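Local coordinates for protein 2-dehydro-3-deoxy-D-arabinonate dehydratase (Sulfolobus solfataricus, PDB 2Q1D) that dehydrates 2-dehydro-3-deoxy-D-arabinonate to 2,5-dioxopentanoate in a pentose oxidation pathway, using a divalent metal such as magnesium, at residues E143-V148 / M162-A167; P74-S79 / G249-T254; I115-T120 / S181-G186; L206-K211 / T256-G261. One frame throughout, in Å; residues are numbered along the deposited sequence.

Contact 1 (E143-V148 / M162-A167); sequences EPELAV and MDDVSA. With MG (magnesium ion), chain B; DO4 (2,5-dioxopentanoic acid), chain C.
The magnesium site of this FAH-family enzyme straddles a beta hairpin, where E145 on strand 144-150, E143 just before it, and D164 from the neighbouring segment 162-167 converge on a single ion. Each gives one carboxylate oxygen to magnesium: E143 OE2 at 2.3 Å, E145 OE1 at 2.1 Å and D164 OD2 at 1.9 Å. The bound product, 2,5-dioxopentanoic acid, chelates the metal through O2 and O5, and a water makes the sixth ligand. Both glutamates set CG anti to the carbonyl carbon (chi1 -53° in E143, -49° in E145) and then run extended, long enough to carry their carboxylates to the ion. D164 OD2 lies close to E143 OE2 and E145 OE1 because all three share the metal, whose positive charge presumably offsets the repulsion between the carboxylate oxygens.

The strands carrying the site are antiparallel. E145 and M162 form a hydrogen-bonded pair, E145 N to M162 O at 3.0 Å and M162 N to E145 O at 3.1 Å. D164 N reaches E143 O at 3.0 Å, tying two metal ligands together through their backbones. Further along, A147 CB packs on M162 CB at 3.8 Å. A second shell steadies the carboxylates: T253 and the amide of G255 hold E145 OE2, while K182 and K118 salt-bridge D164. D164 is the centre of an inverse gamma turn, and S166 OG donates to D164 O at 2.6 Å from above the carbonyl plane.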
loop_
_atom_site.group_PDB
_atom_site.type_symbol
_atom_site.label_atom_id
_atom_site.label_comp_id
_atom_site.label_asym_id
_atom_site.label_seq_id
_atom_site.Cartn_x
_atom_site.Cartn_y
_atom_site.Cartn_z
ATOM N N GLU A 143 -30.869 9.089 20.992
ATOM C CA GLU A 143 -30.718 8.281 22.202
ATOM C C GLU A 143 -29.311 8.466 22.799
ATOM O O GLU A 143 -28.341 7.870 22.326
ATOM C CB GLU A 143 -31.019 6.802 21.927
ATOM C CG GLU A 143 -32.370 6.491 21.242
ATOM C CD GLU A 143 -32.797 5.011 21.372
ATOM O OE1 GLU A 143 -33.949 4.679 21.025
ATOM O OE2 GLU A 143 -31.995 4.167 21.829
ATOM N N PRO A 144 -29.195 9.315 23.834
ATOM C CA PRO A 144 -27.925 9.623 24.504
ATOM C C PRO A 144 -27.446 8.453 25.345
ATOM O O PRO A 144 -28.171 8.003 26.243
ATOM C CB PRO A 144 -28.296 10.777 25.429
ATOM C CG PRO A 144 -29.756 10.557 25.721
ATOM C CD PRO A 144 -30.324 10.049 24.430
ATOM N N GLU A 145 -26.239 7.962 25.077
ATOM C CA GLU A 145 -25.770 6.742 25.727
ATOM C C GLU A 145 -24.296 6.788 26.021
ATOM O O GLU A 145 -23.541 7.410 25.285
ATOM C CB GLU A 145 -26.056 5.550 24.822
ATOM C CG GLU A 145 -27.477 5.526 24.293
ATOM C CD GLU A 145 -27.825 4.253 23.559
ATOM O OE1 GLU A 145 -28.950 4.193 22.997
ATOM O OE2 GLU A 145 -26.990 3.312 23.550
ATOM N N LEU A 146 -23.891 6.128 27.103
ATOM C CA LEU A 146 -22.476 5.834 27.359
ATOM C C LEU A 146 -22.027 4.734 26.403
ATOM O O LEU A 146 -22.720 3.717 26.230
ATOM C CB LEU A 146 -22.259 5.364 28.800
ATOM C CG LEU A 146 -20.823 5.054 29.227
ATOM C CD1 LEU A 146 -19.968 6.305 29.200
ATOM C CD2 LEU A 146 -20.779 4.428 30.604
ATOM N N ALA A 147 -20.878 4.930 25.774
ATOM C CA ALA A 147 -20.365 3.940 24.842
ATOM C C ALA A 147 -18.955 3.511 25.230
ATOM O O ALA A 147 -18.178 4.301 25.790
ATOM C CB ALA A 147 -20.391 4.490 23.447
ATOM N N VAL A 148 -18.620 2.255 24.940
ATOM C CA VAL A 148 -17.272 1.753 25.243
ATOM C C VAL A 148 -16.532 1.317 23.978
ATOM O O VAL A 148 -17.128 0.716 23.057
ATOM C CB VAL A 148 -17.282 0.597 26.284
ATOM C CG1 VAL A 148 -17.681 1.117 27.669
ATOM C CG2 VAL A 148 -18.188 -0.560 25.817
ATOM N N MET A 162 -22.152 8.489 22.792
ATOM C CA MET A 162 -22.748 8.135 21.512
ATOM C C MET A 162 -24.205 8.554 21.436
ATOM O O MET A 162 -24.920 8.533 22.439
ATOM C CB MET A 162 -22.632 6.643 21.229
ATOM C CG MET A 162 -23.286 6.239 19.922
ATOM S SD MET A 162 -22.575 4.765 19.193
ATOM C CE MET A 162 -20.939 5.321 18.721
ATOM N N ASP A 163 -24.630 8.931 20.234
ATOM C CA ASP A 163 -26.016 9.185 19.922
ATOM C C ASP A 163 -26.526 8.059 18.995
ATOM O O ASP A 163 -26.249 8.025 17.780
ATOM C CB ASP A 163 -26.137 10.588 19.303
ATOM C CG ASP A 163 -27.584 10.979 18.909
ATOM O OD1 ASP A 163 -28.562 10.248 19.220
ATOM O OD2 ASP A 163 -27.724 12.045 18.253
ATOM N N ASP A 164 -27.255 7.128 19.604
ATOM C CA ASP A 164 -27.966 6.073 18.908
ATOM C C ASP A 164 -29.253 6.638 18.285
ATOM O O ASP A 164 -30.354 6.402 18.762
ATOM C CB ASP A 164 -28.252 4.940 19.904
ATOM C CG ASP A 164 -29.102 3.807 19.320
ATOM O OD1 ASP A 164 -29.146 3.591 18.076
ATOM O OD2 ASP A 164 -29.738 3.111 20.146
ATOM N N VAL A 165 -29.107 7.400 17.215
ATOM C CA VAL A 165 -30.250 8.029 16.563
ATOM C C VAL A 165 -31.175 6.927 16.059
ATOM O O VAL A 165 -30.739 6.058 15.297
ATOM C CB VAL A 165 -29.780 8.917 15.381
ATOM C CG1 VAL A 165 -30.928 9.776 14.825
ATOM C CG2 VAL A 165 -28.575 9.771 15.807
ATOM N N SER A 166 -32.442 6.954 16.485
ATOM C CA SER A 166 -33.398 5.874 16.164
ATOM C C SER A 166 -34.755 6.376 15.663
ATOM O O SER A 166 -35.372 7.248 16.277
ATOM C CB SER A 166 -33.617 4.965 17.381
ATOM O OG SER A 166 -32.490 4.965 18.249
ATOM N N ALA A 167 -35.213 5.801 14.554
ATOM C CA ALA A 167 -36.524 6.094 13.990
ATOM C C ALA A 167 -37.576 5.305 14.761
ATOM O O ALA A 167 -38.113 4.298 14.277
ATOM C CB ALA A 167 -36.563 5.741 12.527
HETATM MG MG MG B . -30.180 2.739 21.995
HETATM O O3 DO4 C . -35.695 -0.991 20.652
HETATM C C5 DO4 C . -34.657 -1.485 21.058
HETATM C C4 DO4 C . -33.439 -0.609 21.226
HETATM C C3 DO4 C . -33.352 -0.131 22.670
HETATM C C2 DO4 C . -32.248 0.892 22.768
HETATM O O5 DO4 C . -31.624 1.221 21.767
HETATM C C1 DO4 C . -31.899 1.510 24.044
HETATM O O1 DO4 C . -32.513 1.183 25.088
HETATM O O2 DO4 C . -30.971 2.357 24.041
HETATM O O HOH W 1 -28.470 1.647 22.247
#

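Contact 2 (P74-S79 / G249-T254); sequences PEVWGS and GTILTT. With DO4 (2,5-dioxopentanoic acid), chain C.
L252 sets CG anti to its backbone N (chi1 179°), and chi2 then turns CD1 back to W77, 4.0 Å from W77 CB and 3.5 Å from W77 O. T253 turns CG2 in between its backbone N and carbonyl carbon, where it rests 3.6 Å from G78 CA. These are neighbouring parallel strands, 76-79 beside 250-253, inclined by 18°. Four backbone bonds alternate between them: I251 N to E75 O, W77 N to I251 O, T253 N to W77 O and S79 N to T253 O, the last three all at 2.8 Å. V76 CG1 packs against I251 CB at 4.2 Å on the face shared with T253, while T250 CG2 meets the W77 ring obliquely on the other.

The indole is pinned by W77 NE1, which donates to E75 OE1 at 3.1 Å in a nearly straight bond (176°) lying in the ring plane. E75 OE2 meanwhile salt-bridges R123 of the second subunit. With one oxygen bonded to the indole and the other to that arginine, the E75 carboxylate would be limited in its rotation, and it ties the start of this strand pair to the subunit interface.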
loop_
_atom_site.group_PDB
_atom_site.type_symbol
_atom_site.label_atom_id
_atom_site.label_comp_id
_atom_site.label_asym_id
_atom_site.label_seq_id
_atom_site.Cartn_x
_atom_site.Cartn_y
_atom_site.Cartn_z
ATOM N N PRO A 74 -14.458 -0.128 13.401
ATOM C CA PRO A 74 -14.798 -1.036 12.308
ATOM C C PRO A 74 -16.246 -1.502 12.397
ATOM O O PRO A 74 -16.864 -1.761 11.361
ATOM C CB PRO A 74 -13.835 -2.210 12.507
ATOM C CG PRO A 74 -12.752 -1.695 13.367
ATOM C CD PRO A 74 -13.386 -0.671 14.256
ATOM N N GLU A 75 -16.771 -1.598 13.623
ATOM C CA GLU A 75 -18.153 -2.021 13.889
ATOM C C GLU A 75 -18.722 -1.289 15.100
ATOM O O GLU A 75 -18.037 -1.114 16.117
ATOM C CB GLU A 75 -18.231 -3.527 14.154
ATOM C CG GLU A 75 -17.834 -4.387 12.963
ATOM C CD GLU A 75 -17.855 -5.886 13.236
ATOM O OE1 GLU A 75 -18.408 -6.334 14.282
ATOM O OE2 GLU A 75 -17.315 -6.610 12.372
ATOM N N VAL A 76 -19.984 -0.871 14.984
ATOM C CA VAL A 76 -20.732 -0.304 16.115
ATOM C C VAL A 76 -21.920 -1.213 16.438
ATOM O O VAL A 76 -22.671 -1.592 15.543
ATOM C CB VAL A 76 -21.201 1.166 15.859
ATOM C CG1 VAL A 76 -21.698 1.793 17.146
ATOM C CG2 VAL A 76 -20.069 2.009 15.318
ATOM N N TRP A 77 -22.056 -1.564 17.716
ATOM C CA TRP A 77 -23.125 -2.436 18.208
ATOM C C TRP A 77 -23.849 -1.722 19.335
ATOM O O TRP A 77 -23.226 -0.982 20.124
ATOM C CB TRP A 77 -22.561 -3.756 18.765
ATOM C CG TRP A 77 -22.054 -4.702 17.716
ATOM C CD1 TRP A 77 -20.848 -4.650 17.078
ATOM C CD2 TRP A 77 -22.736 -5.843 17.189
ATOM N NE1 TRP A 77 -20.740 -5.682 16.181
ATOM C CE2 TRP A 77 -21.888 -6.430 16.229
ATOM C CE3 TRP A 77 -23.984 -6.422 17.430
ATOM C CZ2 TRP A 77 -22.248 -7.560 15.510
ATOM C CZ3 TRP A 77 -24.337 -7.547 16.720
ATOM C CH2 TRP A 77 -23.473 -8.102 15.770
ATOM N N GLY A 78 -25.148 -1.992 19.444
ATOM C CA GLY A 78 -25.961 -1.412 20.500
ATOM C C GLY A 78 -26.570 -2.394 21.478
ATOM O O GLY A 78 -26.875 -3.543 21.134
ATOM N N SER A 79 -26.753 -1.917 22.703
ATOM C CA SER A 79 -27.501 -2.630 23.728
ATOM C C SER A 79 -28.867 -1.964 23.950
ATOM O O SER A 79 -29.010 -0.735 23.823
ATOM C CB SER A 79 -26.716 -2.631 25.035
ATOM O OG SER A 79 -26.708 -3.918 25.622
ATOM N N GLY A 249 -11.265 -1.929 18.301
ATOM C CA GLY A 249 -11.797 -0.585 18.137
ATOM C C GLY A 249 -13.305 -0.538 17.969
ATOM O O GLY A 249 -13.875 0.520 17.748
ATOM N N THR A 250 -13.948 -1.693 18.068
ATOM C CA THR A 250 -15.391 -1.779 18.067
ATOM C C THR A 250 -15.988 -0.871 19.159
ATOM O O THR A 250 -15.434 -0.754 20.269
ATOM C CB THR A 250 -15.824 -3.260 18.237
ATOM O OG1 THR A 250 -15.607 -3.945 17.005
ATOM C CG2 THR A 250 -17.278 -3.409 18.597
ATOM N N ILE A 251 -17.098 -0.207 18.825
ATOM C CA ILE A 251 -17.864 0.517 19.820
ATOM C C ILE A 251 -19.147 -0.233 20.200
ATOM O O ILE A 251 -19.944 -0.623 19.332
ATOM C CB ILE A 251 -18.151 1.984 19.398
ATOM C CG1 ILE A 251 -16.833 2.759 19.267
ATOM C CG2 ILE A 251 -19.059 2.684 20.433
ATOM C CD1 ILE A 251 -16.944 4.129 18.592
ATOM N N LEU A 252 -19.304 -0.454 21.505
ATOM C CA LEU A 252 -20.568 -0.902 22.081
ATOM C C LEU A 252 -21.262 0.247 22.792
ATOM O O LEU A 252 -20.708 0.835 23.732
ATOM C CB LEU A 252 -20.352 -2.035 23.089
ATOM C CG LEU A 252 -21.638 -2.535 23.758
ATOM C CD1 LEU A 252 -22.558 -3.192 22.741
ATOM C CD2 LEU A 252 -21.346 -3.499 24.884
ATOM N N THR A 253 -22.475 0.560 22.353
ATOM C CA THR A 253 -23.252 1.609 23.003
ATOM C C THR A 253 -24.259 0.978 23.968
ATOM O O THR A 253 -25.099 0.153 23.579
ATOM C CB THR A 253 -23.888 2.631 21.993
ATOM O OG1 THR A 253 -24.647 3.610 22.709
ATOM C CG2 THR A 253 -24.789 1.964 20.993
ATOM N N THR A 254 -24.162 1.371 25.232
ATOM C CA THR A 254 -24.789 0.620 26.315
ATOM C C THR A 254 -26.288 0.850 26.584
ATOM O O THR A 254 -26.781 0.419 27.626
ATOM C CB THR A 254 -24.014 0.818 27.627
ATOM O OG1 THR A 254 -24.063 2.200 27.998
ATOM C CG2 THR A 254 -22.566 0.389 27.456
HETATM O O3 DO4 C . -35.695 -0.991 20.652
HETATM C C5 DO4 C . -34.657 -1.485 21.058
HETATM C C4 DO4 C . -33.439 -0.609 21.226
HETATM C C3 DO4 C . -33.352 -0.131 22.670
HETATM C C2 DO4 C . -32.248 0.892 22.768
HETATM O O5 DO4 C . -31.624 1.221 21.767
HETATM C C1 DO4 C . -31.899 1.510 24.044
HETATM O O1 DO4 C . -32.513 1.183 25.088
HETATM O O2 DO4 C . -30.971 2.357 24.041
#

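Contact 3 (I115-T120 / S181-G186). With DO4 (2,5-dioxopentanoic acid), chain C.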
loop_
_atom_site.group_PDB
_atom_site.type_symbol
_atom_site.label_atom_id
_atom_site.label_comp_id
_atom_site.label_asym_id
_atom_site.label_seq_id
_atom_site.Cartn_x
_atom_site.Cartn_y
_atom_site.Cartn_z
ATOM N N ILE A 115 -29.021 -7.177 22.138
ATOM C CA ILE A 115 -27.831 -6.708 21.448
ATOM C C ILE A 115 -28.194 -6.574 19.972
ATOM O O ILE A 115 -28.777 -7.502 19.385
ATOM C CB ILE A 115 -26.653 -7.698 21.613
ATOM C CG1 ILE A 115 -26.210 -7.800 23.074
ATOM C CG2 ILE A 115 -25.467 -7.299 20.736
ATOM C CD1 ILE A 115 -25.292 -6.700 23.536
ATOM N N PHE A 116 -27.878 -5.422 19.373
ATOM C CA PHE A 116 -28.147 -5.225 17.946
ATOM C C PHE A 116 -26.964 -4.594 17.230
ATOM O O PHE A 116 -26.143 -3.897 17.842
ATOM C CB PHE A 116 -29.430 -4.391 17.716
ATOM C CG PHE A 116 -29.353 -2.987 18.277
ATOM C CD1 PHE A 116 -28.911 -1.935 17.487
ATOM C CD2 PHE A 116 -29.703 -2.729 19.610
ATOM C CE1 PHE A 116 -28.828 -0.647 18.022
ATOM C CE2 PHE A 116 -29.620 -1.455 20.152
ATOM C CZ PHE A 116 -29.186 -0.409 19.363
ATOM N N PHE A 117 -26.880 -4.837 15.928
ATOM C CA PHE A 117 -25.892 -4.165 15.108
ATOM C C PHE A 117 -26.354 -2.721 14.872
ATOM O O PHE A 117 -27.485 -2.501 14.401
ATOM C CB PHE A 117 -25.706 -4.894 13.780
ATOM C CG PHE A 117 -24.546 -4.403 12.982
ATOM C CD1 PHE A 117 -24.747 -3.607 11.850
ATOM C CD2 PHE A 117 -23.253 -4.714 13.355
ATOM C CE1 PHE A 117 -23.661 -3.130 11.081
ATOM C CE2 PHE A 117 -22.167 -4.249 12.607
ATOM C CZ PHE A 117 -22.375 -3.452 11.461
ATOM N N LYS A 118 -25.485 -1.756 15.190
ATOM C CA LYS A 118 -25.801 -0.331 15.025
ATOM C C LYS A 118 -25.297 0.313 13.726
ATOM O O LYS A 118 -26.108 0.853 12.960
ATOM C CB LYS A 118 -25.353 0.494 16.244
ATOM C CG LYS A 118 -25.673 1.998 16.146
ATOM C CD LYS A 118 -27.138 2.299 15.773
ATOM C CE LYS A 118 -27.346 3.793 15.560
ATOM N NZ LYS A 118 -28.692 4.161 15.005
ATOM N N ALA A 119 -23.981 0.275 13.478
ATOM C CA ALA A 119 -23.418 0.948 12.288
ATOM C C ALA A 119 -22.046 0.456 11.801
ATOM O O ALA A 119 -21.313 -0.240 12.527
ATOM C CB ALA A 119 -23.361 2.450 12.530
ATOM N N THR A 120 -21.718 0.840 10.566
ATOM C CA THR A 120 -20.360 0.723 10.037
ATOM C C THR A 120 -19.741 2.113 10.137
ATOM O O THR A 120 -20.461 3.076 10.335
ATOM C CB THR A 120 -20.345 0.265 8.577
ATOM O OG1 THR A 120 -21.228 1.092 7.825
ATOM C CG2 THR A 120 -20.804 -1.173 8.450
ATOM N N SER A 181 -34.820 0.936 11.293
ATOM C CA SER A 181 -34.960 2.046 12.211
ATOM C C SER A 181 -33.629 2.488 12.801
ATOM O O SER A 181 -33.508 3.624 13.242
ATOM C CB SER A 181 -35.919 1.679 13.340
ATOM O OG SER A 181 -35.216 1.346 14.520
ATOM N N LYS A 182 -32.634 1.600 12.799
ATOM C CA LYS A 182 -31.355 1.848 13.489
ATOM C C LYS A 182 -30.132 2.132 12.594
ATOM O O LYS A 182 -29.197 2.813 13.028
ATOM C CB LYS A 182 -31.034 0.693 14.451
ATOM C CG LYS A 182 -31.921 0.614 15.700
ATOM C CD LYS A 182 -31.502 1.619 16.759
ATOM C CE LYS A 182 -32.293 1.411 18.012
ATOM N NZ LYS A 182 -31.832 2.302 19.094
ATOM N N ILE A 183 -30.144 1.617 11.358
ATOM C CA ILE A 183 -28.947 1.577 10.495
ATOM C C ILE A 183 -29.190 2.330 9.211
ATOM O O ILE A 183 -29.951 1.863 8.381
ATOM C CB ILE A 183 -28.572 0.090 10.088
ATOM C CG1 ILE A 183 -28.459 -0.826 11.323
ATOM C CG2 ILE A 183 -27.287 0.045 9.232
ATOM C CD1 ILE A 183 -28.334 -2.327 10.995
ATOM N N TYR A 184 -28.526 3.470 9.035
ATOM C CA TYR A 184 -28.636 4.287 7.799
ATOM C C TYR A 184 -27.605 5.434 7.874
ATOM O O TYR A 184 -27.060 5.720 8.950
ATOM C CB TYR A 184 -30.068 4.859 7.603
ATOM C CG TYR A 184 -30.542 5.649 8.802
ATOM C CD1 TYR A 184 -30.260 7.007 8.914
ATOM C CD2 TYR A 184 -31.229 5.035 9.843
ATOM C CE1 TYR A 184 -30.663 7.746 10.026
ATOM C CE2 TYR A 184 -31.638 5.758 10.965
ATOM C CZ TYR A 184 -31.350 7.122 11.053
ATOM O OH TYR A 184 -31.731 7.865 12.161
ATOM N N ALA A 185 -27.342 6.102 6.753
ATOM C CA ALA A 185 -26.326 7.147 6.743
ATOM C C ALA A 185 -26.639 8.193 7.813
ATOM O O ALA A 185 -27.734 8.747 7.839
ATOM C CB ALA A 185 -26.240 7.785 5.380
ATOM N N GLY A 186 -25.699 8.436 8.715
ATOM C CA GLY A 186 -25.898 9.446 9.728
ATOM C C GLY A 186 -26.767 9.014 10.889
ATOM O O GLY A 186 -27.154 9.839 11.719
HETATM O O3 DO4 C . -35.695 -0.991 20.652
HETATM C C5 DO4 C . -34.657 -1.485 21.058
HETATM C C4 DO4 C . -33.439 -0.609 21.226
HETATM C C3 DO4 C . -33.352 -0.131 22.670
HETATM C C2 DO4 C . -32.248 0.892 22.768
HETATM O O5 DO4 C . -31.624 1.221 21.767
HETATM C C1 DO4 C . -31.899 1.510 24.044
HETATM O O1 DO4 C . -32.513 1.183 25.088
HETATM O O2 DO4 C . -30.971 2.357 24.041
#
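F116 meets the aliphatic part of K182 obliquely, CE1 standing 3.7 Å from K182 CD, with the two side chains crossing at about a right angle. Its CG sits between the backbone N and the carbonyl carbon (chi1 62°), a torsion that drops the ring on the ligand side of the strand; F116 CE2 is 3.7 Å from O5 of the bound 2,5-dioxopentanoic acid. Beside this ring, K182 bends at chi2 and then extends until NZ donates to ligand O5 at 2.9 Å.

F117 turns the other way and meets I183 at its ring edge, F117 CD1 to I183 CD1 3.9 Å, near the ring plane. This is the side of the strand that faces the second subunit: F117 stacks on F117 of the second subunit and is met edge-to-face by W77 of the same chain.

At K118 strand 114-119 breaks its register with a classic beta bulge, K118 and A119 both facing V76. The K118 chain kinks at chi2 (50°) and swings NZ to the end of helix 178-182, donating to K182 O; the modelled 2.4 Å between K118 NZ and K182 O is doubtfully short. V165 O and C187 O also accept from that amine. K118 O lies 3.3 Å from I183 CG1, where the chain has just left the helix.

Contact 4 (L206-K211 / T256-G261); sequences LDITLK and TAIVPG. With DO4 (2,5-dioxopentanoic acid), chain C.
Apolar packing carries this contact, with I258 reaching from its loop between the two branched residues I208 and L210 of strand 207-214. L210 CD2 touches I258 CG2 at 4.1 Å, the two side chains running alongside one another and pointing opposite ways, and the same L210 methyl lies 4.3 Å from P260 CG. I258 sets CG1 anti to its carbonyl carbon (chi1 -60°) and CG2 anti to its backbone N, so the two branches part: CG2 goes to L210, and CD1 at the end of the CG1 arm goes to I208, 4.2 Å from I208 CG2 and 3.5 Å from I208 O.

The strand belongs to the mixed five-stranded sheet, flanked there by strands 271-276 and 217-225, and the loop links strand 250-253 to 271-276 while lying over one face of it. P144, set between the metal ligands E143 and E145, is touched by I208, L210 and I258 alike, which joins this sheet to the metal hairpin.

Polar bonds hold the beginning of the loop. I258 N donates to T256 OG1 at 3.3 Å, nearly straight (176°) though weak, and T256 OG1 is also bonded to P144 O. T256 N donates to O2 of 2,5-dioxopentanoic acid at 2.8 Å with an angle of 150° at the hydrogen; that oxygen is also a magnesium ligand.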
loop_
_atom_site.group_PDB
_atom_site.type_symbol
_atom_site.label_atom_id
_atom_site.label_comp_id
_atom_site.label_asym_id
_atom_site.label_seq_id
_atom_site.Cartn_x
_atom_site.Cartn_y
_atom_site.Cartn_z
ATOM N N LEU A 206 -22.086 8.596 36.554
ATOM C CA LEU A 206 -21.872 9.705 35.627
ATOM C C LEU A 206 -23.200 10.249 35.136
ATOM O O LEU A 206 -24.168 9.494 34.964
ATOM C CB LEU A 206 -21.063 9.259 34.402
ATOM C CG LEU A 206 -19.813 8.384 34.517
ATOM C CD1 LEU A 206 -19.462 7.846 33.140
ATOM C CD2 LEU A 206 -18.638 9.156 35.117
ATOM N N ASP A 207 -23.233 11.555 34.878
ATOM C CA ASP A 207 -24.453 12.212 34.447
ATOM C C ASP A 207 -24.528 12.293 32.945
ATOM O O ASP A 207 -23.576 12.728 32.300
ATOM C CB ASP A 207 -24.553 13.612 35.052
ATOM C CG ASP A 207 -25.020 13.588 36.498
ATOM O OD1 ASP A 207 -26.018 12.880 36.809
ATOM O OD2 ASP A 207 -24.379 14.276 37.322
ATOM N N ILE A 208 -25.659 11.863 32.399
ATOM C CA ILE A 208 -25.938 11.978 30.970
ATOM C C ILE A 208 -27.081 12.988 30.793
ATOM O O ILE A 208 -28.108 12.899 31.476
ATOM C CB ILE A 208 -26.296 10.591 30.339
ATOM C CG1 ILE A 208 -25.203 9.560 30.638
ATOM C CG2 ILE A 208 -26.563 10.702 28.818
ATOM C CD1 ILE A 208 -25.523 8.175 30.151
ATOM N N THR A 209 -26.904 13.939 29.877
ATOM C CA THR A 209 -27.850 15.036 29.721
ATOM C C THR A 209 -28.121 15.310 28.263
ATOM O O THR A 209 -27.199 15.644 27.520
ATOM C CB THR A 209 -27.276 16.313 30.337
ATOM O OG1 THR A 209 -26.947 16.061 31.705
ATOM C CG2 THR A 209 -28.264 17.478 30.235
ATOM N N LEU A 210 -29.386 15.185 27.858
ATOM C CA LEU A 210 -29.788 15.520 26.490
ATOM C C LEU A 210 -30.490 16.883 26.448
ATOM O O LEU A 210 -31.332 17.169 27.299
ATOM C CB LEU A 210 -30.680 14.416 25.893
ATOM C CG LEU A 210 -31.435 14.644 24.569
ATOM C CD1 LEU A 210 -30.511 14.852 23.388
ATOM C CD2 LEU A 210 -32.384 13.498 24.284
ATOM N N LYS A 211 -30.109 17.727 25.488
ATOM C CA LYS A 211 -30.860 18.937 25.134
ATOM C C LYS A 211 -31.121 18.873 23.636
ATOM O O LYS A 211 -30.239 18.472 22.872
ATOM C CB LYS A 211 -30.054 20.196 25.420
ATOM C CG LYS A 211 -29.770 20.492 26.892
ATOM C CD LYS A 211 -28.726 21.627 27.071
ATOM C CE LYS A 211 -29.059 22.862 26.200
ATOM N NZ LYS A 211 -28.052 23.979 26.280
ATOM N N THR A 256 -29.939 3.666 26.241
ATOM C CA THR A 256 -30.315 4.991 26.741
ATOM C C THR A 256 -31.351 4.940 27.848
ATOM O O THR A 256 -32.150 4.003 27.910
ATOM C CB THR A 256 -30.883 5.891 25.621
ATOM O OG1 THR A 256 -30.901 7.245 26.070
ATOM C CG2 THR A 256 -32.300 5.489 25.256
ATOM N N ALA A 257 -31.337 5.969 28.697
ATOM C CA ALA A 257 -32.353 6.172 29.739
ATOM C C ALA A 257 -33.177 7.474 29.581
ATOM O O ALA A 257 -33.983 7.792 30.450
ATOM C CB ALA A 257 -31.708 6.131 31.117
ATOM N N ILE A 258 -32.977 8.218 28.491
ATOM C CA ILE A 258 -33.684 9.485 28.271
ATOM C C ILE A 258 -34.521 9.439 27.000
ATOM O O ILE A 258 -33.992 9.365 25.897
ATOM C CB ILE A 258 -32.706 10.657 28.234
ATOM C CG1 ILE A 258 -31.951 10.732 29.566
ATOM C CG2 ILE A 258 -33.451 11.953 27.973
ATOM C CD1 ILE A 258 -30.651 11.483 29.540
ATOM N N VAL A 259 -35.837 9.472 27.160
ATOM C CA VAL A 259 -36.735 9.240 26.026
ATOM C C VAL A 259 -37.847 10.312 25.910
ATOM O O VAL A 259 -38.877 10.207 26.578
ATOM C CB VAL A 259 -37.364 7.806 26.096
ATOM C CG1 VAL A 259 -38.166 7.489 24.844
ATOM C CG2 VAL A 259 -36.292 6.744 26.309
ATOM N N PRO A 260 -37.634 11.361 25.081
ATOM C CA PRO A 260 -38.697 12.341 24.777
ATOM C C PRO A 260 -40.050 11.724 24.390
ATOM O O PRO A 260 -40.113 10.553 24.014
ATOM C CB PRO A 260 -38.122 13.125 23.590
ATOM C CG PRO A 260 -36.648 13.038 23.754
ATOM C CD PRO A 260 -36.354 11.715 24.429
ATOM N N GLY A 261 -41.113 12.520 24.481
ATOM C CA GLY A 261 -42.453 12.088 24.094
ATOM C C GLY A 261 -42.650 12.020 22.586
ATOM O O GLY A 261 -41.733 12.324 21.812
HETATM O O3 DO4 C . -35.695 -0.991 20.652
HETATM C C5 DO4 C . -34.657 -1.485 21.058
HETATM C C4 DO4 C . -33.439 -0.609 21.226
HETATM C C3 DO4 C . -33.352 -0.131 22.670
HETATM C C2 DO4 C . -32.248 0.892 22.768
HETATM O O5 DO4 C . -31.624 1.221 21.767
HETATM C C1 DO4 C . -31.899 1.510 24.044
HETATM O O1 DO4 C . -32.513 1.183 25.088
HETATM O O2 DO4 C . -30.971 2.357 24.041
#

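Contact 1 lies near the centre of the folded chain, about 5 Å from it (centre to centre), with the centres of contacts 2, 3 and 4 each about 10 Å from its own. Contacts 1, 2 and 3 follow a run of neighbouring strands: 114-119 beside 76-80, then 250-253, 144-150 and 156-164. Contact 4 lies about 19 Å, centre to centre, from contacts 2 and 3, and brings in the separate five-stranded sheet. Along the chain, contact 1 is nested within contact 3, and contact 3 within contact 2; the segments of contacts 2 and 4 alternate. Residues distant in sequence thus converge on one metal and product site, while contacts 2 and 3, which both touch contact 1, also meet the second subunit.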